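Local structure of polyketide biosynthesis cytochrome P450 PksS (Bacillus subtilis, 4YZR) at residues A[125-130]-A[144-149]; A[136-142]-A[398-404]. The protein is a haem-dependent cytochrome P450 monooxygenase that acts on dihydrobacillaene in the biosynthesis of the polyketide antibiotic bacillaene. All blocks are in the same frame, centred on the assembly; numbering follows the deposited sequence.

Interaction 1. Residues A[125-130]-A[144-149]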
loop_
_atom_site.group_PDB
_atom_site.type_symbol
_atom_site.label_atom_id
_atom_site.label_comp_id
_atom_site.label_asym_id
_atom_site.label_seq_id
_atom_site.Cartn_x
_atom_site.Cartn_y
_atom_site.Cartn_z
ATOM N N ILE A 125 4.511 -7.894 18.974
ATOM C CA ILE A 125 3.749 -6.619 18.857
ATOM C C ILE A 125 2.318 -6.887 18.794
ATOM O O ILE A 125 1.495 -6.233 19.535
ATOM C CB ILE A 125 4.206 -5.824 17.591
ATOM C CG1 ILE A 125 5.658 -5.417 17.718
ATOM C CG2 ILE A 125 3.319 -4.625 17.324
ATOM C CD1 ILE A 125 6.258 -5.097 16.354
ATOM N N ALA A 126 1.859 -7.819 18.033
ATOM C CA ALA A 126 0.444 -8.157 17.961
ATOM C C ALA A 126 -0.108 -8.544 19.302
ATOM O O ALA A 126 -1.183 -8.055 19.699
ATOM C CB ALA A 126 0.105 -9.223 16.928
ATOM N N GLU A 127 0.601 -9.406 19.989
ATOM C CA GLU A 127 0.111 -9.859 21.335
ATOM C C GLU A 127 0.084 -8.773 22.315
ATOM O O GLU A 127 -0.953 -8.658 23.064
ATOM C CB GLU A 127 0.924 -11.081 21.750
ATOM C CG GLU A 127 0.693 -12.318 20.827
ATOM C CD GLU A 127 -0.767 -12.798 20.532
ATOM O OE1 GLU A 127 -1.552 -12.916 21.446
ATOM O OE2 GLU A 127 -1.049 -13.256 19.426
ATOM N N GLN A 128 0.959 -7.843 22.329
ATOM C CA GLN A 128 0.913 -6.703 23.208
ATOM C C GLN A 128 -0.260 -5.815 22.895
ATOM O O GLN A 128 -0.956 -5.300 23.792
ATOM C CB GLN A 128 2.195 -5.850 23.105
ATOM C CG GLN A 128 2.265 -4.546 23.852
ATOM C CD GLN A 128 1.607 -3.335 23.161
ATOM O OE1 GLN A 128 2.068 -2.880 22.095
ATOM N NE2 GLN A 128 0.608 -2.727 23.814
ATOM N N LEU A 129 -0.542 -5.574 21.616
ATOM C CA LEU A 129 -1.672 -4.731 21.271
ATOM C C LEU A 129 -2.963 -5.393 21.658
ATOM O O LEU A 129 -3.920 -4.723 22.176
ATOM C CB LEU A 129 -1.706 -4.384 19.752
ATOM C CG LEU A 129 -0.541 -3.527 19.307
ATOM C CD1 LEU A 129 -0.456 -3.563 17.791
ATOM C CD2 LEU A 129 -0.698 -2.097 19.811
ATOM N N LEU A 130 -3.073 -6.694 21.463
ATOM C CA LEU A 130 -4.264 -7.479 21.818
ATOM C C LEU A 130 -4.422 -7.460 23.354
ATOM O O LEU A 130 -5.617 -7.430 23.803
ATOM C CB LEU A 130 -4.223 -8.857 21.257
ATOM C CG LEU A 130 -4.341 -8.848 19.713
ATOM C CD1 LEU A 130 -3.912 -10.170 19.188
ATOM C CD2 LEU A 130 -5.730 -8.513 19.192
ATOM N N SER A 144 -6.563 0.799 17.707
ATOM C CA SER A 144 -6.030 -0.161 18.643
ATOM C C SER A 144 -5.113 -1.181 18.058
ATOM O O SER A 144 -4.418 -1.843 18.783
ATOM C CB SER A 144 -7.163 -0.844 19.402
ATOM O OG SER A 144 -7.903 -1.655 18.578
ATOM N N PHE A 145 -5.205 -1.427 16.728
ATOM C CA PHE A 145 -4.537 -2.623 16.216
ATOM C C PHE A 145 -4.034 -2.389 14.763
ATOM O O PHE A 145 -2.805 -2.523 14.541
ATOM C CB PHE A 145 -5.565 -3.799 16.207
ATOM C CG PHE A 145 -4.952 -5.178 15.939
ATOM C CD1 PHE A 145 -4.035 -5.705 16.781
ATOM C CD2 PHE A 145 -5.399 -5.898 14.852
ATOM C CE1 PHE A 145 -3.463 -6.966 16.536
ATOM C CE2 PHE A 145 -4.914 -7.166 14.630
ATOM C CZ PHE A 145 -3.957 -7.652 15.431
ATOM N N ALA A 146 -4.870 -2.035 13.848
ATOM C CA ALA A 146 -4.457 -1.971 12.392
ATOM C C ALA A 146 -3.534 -0.844 12.208
ATOM O O ALA A 146 -2.573 -0.988 11.410
ATOM C CB ALA A 146 -5.660 -1.842 11.550
ATOM N N SER A 147 -3.720 0.361 12.805
ATOM C CA SER A 147 -2.771 1.466 12.647
ATOM C C SER A 147 -1.467 1.268 13.415
ATOM O O SER A 147 -0.376 1.438 12.870
ATOM C CB SER A 147 -3.454 2.800 13.002
ATOM O OG SER A 147 -4.607 3.053 12.198
ATOM N N PRO A 148 -1.483 0.852 14.707
ATOM C CA PRO A 148 -0.205 0.782 15.465
ATOM C C PRO A 148 0.676 -0.334 15.047
ATOM O O PRO A 148 1.867 -0.179 15.033
ATOM C CB PRO A 148 -0.623 0.671 16.952
ATOM C CG PRO A 148 -2.058 0.264 16.867
ATOM C CD PRO A 148 -2.663 0.784 15.626
ATOM N N LEU A 149 0.153 -1.481 14.626
ATOM C CA LEU A 149 1.010 -2.626 14.368
ATOM C C LEU A 149 2.019 -2.318 13.262
ATOM O O LEU A 149 3.244 -2.435 13.495
ATOM C CB LEU A 149 0.262 -3.910 14.171
ATOM C CG LEU A 149 1.107 -5.149 13.923
ATOM C CD1 LEU A 149 0.516 -6.470 14.524
ATOM C CD2 LEU A 149 1.523 -5.380 12.520
HETATM O O HOH W 1 -4.146 -2.005 21.502
#
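The edge of the Phe145 ring is turned to Leu129, whose CB lies in the ring plane, 4.0 Å from Phe145 CD1, and the carbonyl O of Ala126 also sits near that plane. Leu130 approaches obliquely: its CD2 makes an off-centre CH-pi contact, 4.3 Å from the ring centroid of Phe145 and 29° off the ring normal. With CG anti to the backbone N (chi1 -169°), the Phe145 ring is carried to helix 119-133, where its CE1 lies 3.8 Å from CG of Leu130. Met133, further along the same helix, touches Phe145 as well.

Leu129 is the knob of the contact, seated in a hole formed by Ser144, Phe145, Pro148 and Leu149. Its two methyls part there: CD1 packs 3.7 Å from CB of Leu149, whereas CD2 turns to the proline ring and lies 4.0 Å from Pro148 CB. One turn earlier on helix 119-133, the CB of Ala126 lies 3.7 Å from Leu149 CD1, and Ile125 CG2 rests against Leu149 CG.

This is knob-into-hole packing of helix 119-133 against the junction of helices 141-146 and 148-158. Helix 355-372 touches Leu130 and Leu149, helix 228-259 also touches Leu149, and the Leu149 side chain is about 10 Å from the haem. At the Ser144 end a water donates to both Leu129 O (2.8 Å from the water O) and Ser144 O; the Ser144 hydroxyl is bonded to Asp140 O. No direct hydrogen bond joins the two segments, so their association rests on apolar packing, with the water linking two backbone carbonyls that could not bond to each other.

Interaction 2. Residues A[136-142]-A[398-404]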
loop_
_atom_site.group_PDB
_atom_site.type_symbol
_atom_site.label_atom_id
_atom_site.label_comp_id
_atom_site.label_asym_id
_atom_site.label_seq_id
_atom_site.Cartn_x
_atom_site.Cartn_y
_atom_site.Cartn_z
ATOM N N GLU A 136 -11.072 -4.232 27.522
ATOM C CA GLU A 136 -12.424 -3.764 27.243
ATOM C C GLU A 136 -13.192 -4.740 26.374
ATOM O O GLU A 136 -12.613 -5.682 25.820
ATOM C CB GLU A 136 -12.437 -2.394 26.652
ATOM C CG GLU A 136 -11.638 -1.369 27.408
ATOM C CD GLU A 136 -12.194 -1.067 28.804
ATOM O OE1 GLU A 136 -13.349 -1.484 29.212
ATOM O OE2 GLU A 136 -11.410 -0.413 29.552
ATOM N N ASN A 137 -14.505 -4.579 26.199
ATOM C CA ASN A 137 -15.280 -5.447 25.366
ATOM C C ASN A 137 -15.649 -4.870 23.995
ATOM O O ASN A 137 -16.472 -5.443 23.298
ATOM C CB ASN A 137 -16.573 -5.866 26.092
ATOM C CG ASN A 137 -17.508 -4.733 26.313
ATOM O OD1 ASN A 137 -17.381 -3.609 25.956
ATOM N ND2 ASN A 137 -18.611 -5.101 27.063
ATOM N N LYS A 138 -14.994 -3.750 23.682
ATOM C CA LYS A 138 -15.199 -3.071 22.390
ATOM C C LYS A 138 -13.894 -2.409 22.052
ATOM O O LYS A 138 -13.078 -2.112 22.923
ATOM C CB LYS A 138 -16.309 -1.987 22.456
ATOM C CG LYS A 138 -17.710 -2.388 22.713
ATOM C CD LYS A 138 -18.651 -1.186 22.814
ATOM C CE LYS A 138 -18.682 -0.546 24.141
ATOM N NZ LYS A 138 -19.216 -1.584 25.118
ATOM N N ALA A 139 -13.717 -2.106 20.750
ATOM C CA ALA A 139 -12.485 -1.395 20.283
ATOM C C ALA A 139 -12.804 -0.746 18.940
ATOM O O ALA A 139 -13.677 -1.126 18.213
ATOM C CB ALA A 139 -11.340 -2.383 20.097
ATOM N N ASP A 140 -12.006 0.268 18.657
ATOM C CA ASP A 140 -11.788 0.748 17.276
ATOM C C ASP A 140 -10.575 0.027 16.742
ATOM O O ASP A 140 -9.452 0.290 17.219
ATOM C CB ASP A 140 -11.620 2.253 17.286
ATOM C CG ASP A 140 -11.121 2.797 15.929
ATOM O OD1 ASP A 140 -11.138 2.066 14.920
ATOM O OD2 ASP A 140 -10.738 3.991 15.883
ATOM N N ILE A 141 -10.824 -0.901 15.840
ATOM C CA ILE A 141 -9.689 -1.686 15.279
ATOM C C ILE A 141 -8.651 -0.814 14.627
ATOM O O ILE A 141 -7.468 -1.162 14.708
ATOM C CB ILE A 141 -10.220 -2.698 14.258
ATOM C CG1 ILE A 141 -10.952 -3.836 15.010
ATOM C CG2 ILE A 141 -9.094 -3.312 13.393
ATOM C CD1 ILE A 141 -10.076 -4.767 15.810
ATOM N N MET A 142 -9.001 0.316 14.066
ATOM C CA MET A 142 -7.927 1.124 13.486
ATOM C C MET A 142 -7.008 1.650 14.532
ATOM O O MET A 142 -5.793 1.433 14.468
ATOM C CB MET A 142 -8.553 2.197 12.645
ATOM C CG MET A 142 -9.464 1.656 11.542
ATOM S SD MET A 142 -8.731 0.412 10.478
ATOM C CE MET A 142 -7.381 1.295 9.721
ATOM N N SER A 398 -12.066 4.635 10.916
ATOM C CA SER A 398 -12.298 3.904 12.175
ATOM C C SER A 398 -13.032 2.668 11.850
ATOM O O SER A 398 -13.652 2.466 10.797
ATOM C CB SER A 398 -13.101 4.786 13.161
ATOM O OG SER A 398 -14.314 5.090 12.601
ATOM N N LEU A 399 -12.998 1.721 12.798
ATOM C CA LEU A 399 -13.605 0.413 12.637
ATOM C C LEU A 399 -14.092 -0.112 14.008
ATOM O O LEU A 399 -13.398 -0.892 14.647
ATOM C CB LEU A 399 -12.707 -0.614 11.970
ATOM C CG LEU A 399 -13.282 -2.001 11.695
ATOM C CD1 LEU A 399 -14.538 -1.938 10.956
ATOM C CD2 LEU A 399 -12.300 -2.890 10.909
ATOM N N PRO A 400 -15.304 0.398 14.421
ATOM C CA PRO A 400 -15.816 -0.072 15.712
ATOM C C PRO A 400 -16.225 -1.495 15.725
ATOM O O PRO A 400 -16.972 -1.891 14.846
ATOM C CB PRO A 400 -16.990 0.897 15.948
ATOM C CG PRO A 400 -16.957 1.987 14.951
ATOM C CD PRO A 400 -16.145 1.418 13.808
ATOM N N VAL A 401 -15.820 -2.301 16.711
ATOM C CA VAL A 401 -16.173 -3.647 16.867
ATOM C C VAL A 401 -16.547 -3.912 18.343
ATOM O O VAL A 401 -16.160 -3.206 19.232
ATOM C CB VAL A 401 -15.011 -4.644 16.474
ATOM C CG1 VAL A 401 -14.629 -4.424 14.996
ATOM C CG2 VAL A 401 -13.802 -4.502 17.290
ATOM N N SER A 402 -17.331 -5.001 18.461
ATOM C CA SER A 402 -17.564 -5.625 19.797
ATOM C C SER A 402 -16.610 -6.754 19.882
ATOM O O SER A 402 -16.461 -7.543 18.934
ATOM C CB SER A 402 -19.005 -6.090 19.814
ATOM O OG SER A 402 -19.168 -6.891 20.971
ATOM N N LEU A 403 -15.888 -6.876 20.975
ATOM C CA LEU A 403 -14.929 -7.936 21.185
ATOM C C LEU A 403 -15.477 -9.121 21.946
ATOM O O LEU A 403 -14.974 -10.210 21.757
ATOM C CB LEU A 403 -13.691 -7.408 21.905
ATOM C CG LEU A 403 -12.886 -6.299 21.260
ATOM C CD1 LEU A 403 -11.827 -5.743 22.154
ATOM C CD2 LEU A 403 -12.246 -6.720 19.914
ATOM N N SER A 404 -16.330 -8.862 22.928
ATOM C CA SER A 404 -16.874 -9.836 23.927
ATOM C C SER A 404 -18.109 -9.210 24.552
ATOM O O SER A 404 -18.457 -8.113 24.299
ATOM C CB SER A 404 -15.773 -10.129 24.957
ATOM O OG SER A 404 -15.538 -9.022 25.819
HETATM O O HOH W 2 -12.762 -8.502 25.787
HETATM O O HOH W 3 -19.184 -5.160 23.256
#
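OD1 of Asp140 is gripped by two backbone N-H groups from opposite faces of the carboxylate plane. Leu399 N reaches Asp140 OD1 across the contact at 2.8 Å, and Met142 N reaches the same oxygen from its own segment at 2.9 Å, the latter as an N-cap bond at the start of helix 141-146. Both donors lie well out of the plane, one on each side, so the two bonds hold the carboxylate between the start of helix 141-146 and the segment 398-404; the helix end would probably favour its negative charge. The torsion that sets CG of Asp140 anti to the backbone N (chi1 169°) turns the group back over the helix N terminus.

Ala139 and Val401 form the hydrogen-bonded pair, with Val401 N to Ala139 O at 2.9 Å and Ala139 N donating back to Val401 O. On either side lie the non-hydrogen-bonded pairs Lys138 with Ser402 and Asp140 with Pro400. Beyond the strands, Ile141 N donates to Leu399 O, and at the other end Leu403 N bonds to Asn137 O at 2.8 Å. A water also donates to Asn137 O and hydrogen-bonds with Ser402 OG.

Ile141 CG1 lies 3.7 Å from Val401 CG2, the two side chains crossing at about a right angle, while Ile141 and Leu399 run side by side. Ala139 CB meets Leu403 CD1 at 4.0 Å. Helix 228-259 covers Leu399 and Val401. Strand 400-402 also pairs with 377-378, completing a small antiparallel sheet of three strands, with 400-402 in the middle. Such a sheet, combining a strand ahead of a helix with C-terminal strands, is the β3 sheet of the cytochrome P450 fold.

Overall arrangement
From the N terminus, helix 119-133 comes first, followed by strand 138-140, helix 141-146 and helix 148-158. Interaction 1 closes a short loop, with 13 residues between its segments, in which the chain turns through the strand and folds back on helix 119-133. Interaction 2 closes a far longer one: 255 residues separate 136-142 from 398-404. Because 136-142 lies inside the short loop and 398-404 beyond it, the two closures cross. They share helix 141-146, where Ala146 N probably bonds to Ile141 O; just past it, Ser147 N probably bonds to Met142 O. The centres of the two contacts are 12 Å apart. Together they tie helix 119-133 to the C-terminal sheet.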